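Local coordinates for thioredoxin-like protein (Bacteroides caccae ATCC 43185, PDB 4YOD), which probably acts as a thiol-disulfide oxidoreductase through its C-terminal thioredoxin-like domain, which follows an N-terminal helical region of unknown function, at residues Q58-V61 against D62-D65; T82-R85 against T86-D89. One frame throughout, in Å; residues are numbered along the deposited sequence.

Contact 1: residues Q58-V61 against D62-D65; sequences QAWV and DYCD
Cys-64 SG lies over the indole of Trp-60 in a sulfur-aromatic contact one turn apart along helix 53-66, in the helical N-terminal part of the chain. The sulfur stands 3.8 Å from the centroid of the five-membered ring of Trp-60, 31° off the ring normal, with NE1 its closest indole atom. Trp-60 has its CG anti to the backbone N, which sends the ring outward and forward along the helix, so that the thiol lies over its face. Farther along the same indole, CZ3 of Trp-60 meets CD2 of Tyr-63 at 4.0 Å, the two ring planes inclined at 50°. The phenol of Tyr-63 runs on to Thr-82, and Ile-96, Leu-99 and Ala-100 of helix 90-105 pack against Trp-60.

Gln-58 and Asp-62 meet on another side of the helix. The Gln-58 chain bends at CG and brings NE2 to 3.1 Å from OD1 of Asp-62 in a weak, bent bond; a longer weak one goes to OD2, and amide and carboxylate planes stand 67° apart. With Asp-62 replaced by an alanine, the Gln-58 amide is likely to lose both bonds and turn more freely. Beneath both pairs, the i to i+4 backbone bonds run unbroken from Asp-62 N to Asp-65 N. Sulfur and ring contacts thus hold the buried face, whereas the weak amide-carboxylate pair probably adds little to the backbone bonds.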
loop_
_atom_site.group_PDB
_atom_site.type_symbol
_atom_site.label_atom_id
_atom_site.label_comp_id
_atom_site.label_asym_id
_atom_site.label_seq_id
_atom_site.Cartn_x
_atom_site.Cartn_y
_atom_site.Cartn_z
ATOM N N GLN A 58 -10.872 -18.458 -1.455
ATOM C CA GLN A 58 -9.552 -19.053 -1.649
ATOM C C GLN A 58 -9.088 -18.864 -3.103
ATOM O O GLN A 58 -7.905 -18.603 -3.324
ATOM C CB GLN A 58 -9.510 -20.527 -1.222
ATOM C CG GLN A 58 -8.098 -21.140 -1.195
ATOM C CD GLN A 58 -7.068 -20.293 -0.482
ATOM O OE1 GLN A 58 -7.288 -19.783 0.624
ATOM N NE2 GLN A 58 -5.909 -20.132 -1.107
ATOM N N ALA A 59 -10.026 -18.920 -4.074
ATOM C CA ALA A 59 -9.751 -18.648 -5.491
ATOM C C ALA A 59 -9.268 -17.193 -5.663
ATOM O O ALA A 59 -8.295 -16.954 -6.385
ATOM C CB ALA A 59 -11.000 -18.887 -6.332
ATOM N N TRP A 60 -9.902 -16.241 -4.939
ATOM C CA TRP A 60 -9.509 -14.822 -4.969
ATOM C C TRP A 60 -8.087 -14.640 -4.383
ATOM O O TRP A 60 -7.294 -13.916 -4.965
ATOM C CB TRP A 60 -10.514 -13.923 -4.234
ATOM C CG TRP A 60 -10.097 -12.473 -4.224
ATOM C CD1 TRP A 60 -9.452 -11.809 -3.219
ATOM C CD2 TRP A 60 -10.161 -11.560 -5.332
ATOM N NE1 TRP A 60 -9.157 -10.516 -3.613
ATOM C CE2 TRP A 60 -9.583 -10.338 -4.906
ATOM C CE3 TRP A 60 -10.691 -11.643 -6.636
ATOM C CZ2 TRP A 60 -9.522 -9.209 -5.736
ATOM C CZ3 TRP A 60 -10.635 -10.527 -7.453
ATOM C CH2 TRP A 60 -10.054 -9.328 -7.007
ATOM N N VAL A 61 -7.787 -15.292 -3.244
ATOM C CA VAL A 61 -6.481 -15.242 -2.561
ATOM C C VAL A 61 -5.365 -15.744 -3.524
ATOM O O VAL A 61 -4.334 -15.075 -3.665
ATOM C CB VAL A 61 -6.537 -16.049 -1.228
ATOM C CG1 VAL A 61 -5.146 -16.371 -0.661
ATOM C CG2 VAL A 61 -7.376 -15.322 -0.202
ATOM N N ASP A 62 -5.584 -16.909 -4.170
ATOM C CA ASP A 62 -4.648 -17.499 -5.136
ATOM C C ASP A 62 -4.448 -16.583 -6.368
ATOM O O ASP A 62 -3.334 -16.488 -6.867
ATOM C CB ASP A 62 -5.095 -18.890 -5.559
ATOM C CG ASP A 62 -4.932 -19.919 -4.449
ATOM O OD1 ASP A 62 -4.077 -19.703 -3.555
ATOM O OD2 ASP A 62 -5.671 -20.926 -4.464
ATOM N N TYR A 63 -5.497 -15.874 -6.800
ATOM C CA TYR A 63 -5.415 -14.902 -7.895
ATOM C C TYR A 63 -4.498 -13.737 -7.512
ATOM O O TYR A 63 -3.610 -13.384 -8.287
ATOM C CB TYR A 63 -6.817 -14.368 -8.234
ATOM C CG TYR A 63 -6.868 -13.386 -9.385
ATOM C CD1 TYR A 63 -6.502 -13.773 -10.678
ATOM C CD2 TYR A 63 -7.399 -12.109 -9.214
ATOM C CE1 TYR A 63 -6.574 -12.877 -11.747
ATOM C CE2 TYR A 63 -7.563 -11.238 -10.294
ATOM C CZ TYR A 63 -7.146 -11.626 -11.558
ATOM O OH TYR A 63 -7.291 -10.750 -12.611
ATOM N N CYS A 64 -4.682 -13.154 -6.309
ATOM C CA CYS A 64 -3.827 -12.044 -5.859
ATOM C C CYS A 64 -2.338 -12.472 -5.835
ATOM O O CYS A 64 -1.477 -11.650 -6.148
ATOM C CB CYS A 64 -4.280 -11.515 -4.501
ATOM S SG CYS A 64 -5.953 -10.810 -4.502
ATOM N N ASP A 65 -2.047 -13.750 -5.503
ATOM C CA ASP A 65 -0.683 -14.284 -5.462
ATOM C C ASP A 65 -0.042 -14.368 -6.867
ATOM O O ASP A 65 1.114 -13.966 -7.039
ATOM C CB ASP A 65 -0.663 -15.677 -4.793
ATOM C CG ASP A 65 -0.490 -15.667 -3.281
ATOM O OD1 ASP A 65 0.162 -14.730 -2.761
ATOM O OD2 ASP A 65 -0.952 -16.630 -2.622
#

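Contact 2: residues T82-R85 against T86-D89; sequences TIDR and TNVD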
loop_
_atom_site.group_PDB
_atom_site.type_symbol
_atom_site.label_atom_id
_atom_site.label_comp_id
_atom_site.label_asym_id
_atom_site.label_seq_id
_atom_site.Cartn_x
_atom_site.Cartn_y
_atom_site.Cartn_z
ATOM N N THR A 82 -11.427 -8.324 -14.694
ATOM C CA THR A 82 -12.110 -9.245 -13.759
ATOM C C THR A 82 -13.246 -8.502 -13.042
ATOM O O THR A 82 -14.365 -9.006 -13.049
ATOM C CB THR A 82 -11.102 -9.878 -12.797
ATOM O OG1 THR A 82 -10.193 -10.646 -13.579
ATOM C CG2 THR A 82 -11.752 -10.754 -11.743
ATOM N N ILE A 83 -12.975 -7.309 -12.468
ATOM C CA ILE A 83 -14.011 -6.509 -11.791
ATOM C C ILE A 83 -15.133 -6.143 -12.784
ATOM O O ILE A 83 -16.303 -6.284 -12.429
ATOM C CB ILE A 83 -13.452 -5.238 -11.058
ATOM C CG1 ILE A 83 -12.274 -5.577 -10.090
ATOM C CG2 ILE A 83 -14.580 -4.486 -10.316
ATOM C CD1 ILE A 83 -12.511 -6.677 -8.970
ATOM N N ASP A 84 -14.783 -5.727 -14.022
ATOM C CA ASP A 84 -15.764 -5.349 -15.061
ATOM C C ASP A 84 -16.736 -6.487 -15.329
ATOM O O ASP A 84 -17.938 -6.254 -15.477
ATOM C CB ASP A 84 -15.075 -4.942 -16.371
ATOM C CG ASP A 84 -14.391 -3.578 -16.350
ATOM O OD1 ASP A 84 -14.565 -2.837 -15.357
ATOM O OD2 ASP A 84 -13.677 -3.257 -17.328
ATOM N N ARG A 85 -16.221 -7.721 -15.360
ATOM C CA ARG A 85 -17.036 -8.926 -15.564
ATOM C C ARG A 85 -18.079 -9.119 -14.468
ATOM O O ARG A 85 -19.122 -9.692 -14.742
ATOM C CB ARG A 85 -16.146 -10.180 -15.616
ATOM C CG ARG A 85 -15.488 -10.431 -16.981
ATOM C CD ARG A 85 -14.904 -11.846 -17.047
ATOM N NE ARG A 85 -15.968 -12.861 -17.058
ATOM C CZ ARG A 85 -15.799 -14.148 -16.774
ATOM N NH1 ARG A 85 -14.594 -14.615 -16.468
ATOM N NH2 ARG A 85 -16.835 -14.980 -16.789
ATOM N N THR A 86 -17.800 -8.667 -13.225
ATOM C CA THR A 86 -18.719 -8.894 -12.099
ATOM C C THR A 86 -19.940 -7.955 -12.138
ATOM O O THR A 86 -20.881 -8.172 -11.383
ATOM C CB THR A 86 -17.991 -8.831 -10.750
ATOM O OG1 THR A 86 -17.701 -7.488 -10.430
ATOM C CG2 THR A 86 -16.738 -9.688 -10.707
ATOM N N ASN A 87 -19.940 -6.944 -13.037
ATOM C CA ASN A 87 -21.059 -6.017 -13.256
ATOM C C ASN A 87 -22.330 -6.758 -13.722
ATOM O O ASN A 87 -23.408 -6.168 -13.740
ATOM C CB ASN A 87 -20.680 -4.954 -14.280
ATOM C CG ASN A 87 -19.849 -3.857 -13.682
ATOM O OD1 ASN A 87 -20.260 -3.174 -12.743
ATOM N ND2 ASN A 87 -18.672 -3.653 -14.212
ATOM N N VAL A 88 -22.214 -8.044 -14.070
ATOM C CA VAL A 88 -23.374 -8.861 -14.487
ATOM C C VAL A 88 -24.373 -9.084 -13.319
ATOM O O VAL A 88 -25.540 -9.392 -13.561
ATOM C CB VAL A 88 -22.968 -10.216 -15.118
ATOM C CG1 VAL A 88 -22.323 -10.005 -16.483
ATOM C CG2 VAL A 88 -22.054 -11.019 -14.191
ATOM N N ASP A 89 -23.912 -8.949 -12.067
ATOM C CA ASP A 89 -24.767 -9.144 -10.894
ATOM C C ASP A 89 -24.267 -8.241 -9.782
ATOM O O ASP A 89 -23.128 -8.387 -9.340
ATOM C CB ASP A 89 -24.778 -10.636 -10.462
ATOM C CG ASP A 89 -25.794 -10.978 -9.387
ATOM O OD1 ASP A 89 -25.669 -10.446 -8.259
ATOM O OD2 ASP A 89 -26.680 -11.826 -9.652
HETATM O O HOH W 1 -16.717 -1.593 -13.655
#
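Thr-86 and Asn-87 fold their side chains back onto the carbonyls of Ile-83 and Asp-84 at the C-terminal end of helix 72-85, where the chain passes into the short loop to helix 90-105. The backbone here makes 3-10-like turns, i to i+3, from Thr-86 N to Ile-83 O and from Asn-87 N to Asp-84 O, and Asp-89 is the N-cap of the next helix. Each of the two residues grips one oxygen twice, with its backbone N and with its side chain.

The hydroxyl of Thr-86 donates to Ile-83 O at 2.7 Å, in the carbonyl plane and on a lone pair. Its own backbone N reaches that oxygen at 2.9 Å from above the plane, so the two donors use different directions. OG1 sits between the backbone N and the carbonyl carbon (chi1 75°), the rotation that aims it back at Ile-83, while CG2 is left against Thr-82 O at 3.4 Å. The i to i+4 bond from Thr-86 N to Thr-82 O is only weak, as expected where a helix gives way to a tighter turn.

Asn-87 repeats the double grip differently. ND2 and the backbone N both approach Asp-84 O from the same face of its carbonyl; ND2, at 3.0 Å, is tilted far less from that plane than the N. OD1 is hydrogen-bonded to Ser-127 OG; Asp-84 O, which can only accept, is what sets ND2 on this side. Arg-85 heads elsewhere, its guanidinium bonded to the carbonyls of Trp-39 and Val-42, and Phe-93 of helix 90-105 packs on Ile-83, Thr-86 and Asn-87.

Asp-84 OD1, salt-bridged to Arg-80, also accepts a hydrogen bond from a water 3.0 Å away, and that same water accepts from Asn-87 ND2 at 2.9 Å.

Contacts 1 and 2 lie on consecutive helices, 53-66 and 72-85, with their centres about 17 Å apart, yet two side-chain pairs join them directly. Tyr-63 OH of contact 1 is 3.1 Å from Thr-82 OG1 of contact 2, a probable hydrogen bond, and the Thr-82 hydroxyl is also bonded to Ala-78 O. Trp-60 CH2 packs against Ile-83 CD1 at 4.1 Å. Helix 90-105 touches both contacts, and Trp-39 meets Trp-60, Tyr-63 and Thr-82. Both sit in the helical N-terminal part, whereas Cys-186 and Cys-189, which probably form the thioredoxin-type CxxC motif, lie in the thioredoxin-like part farther along the chain.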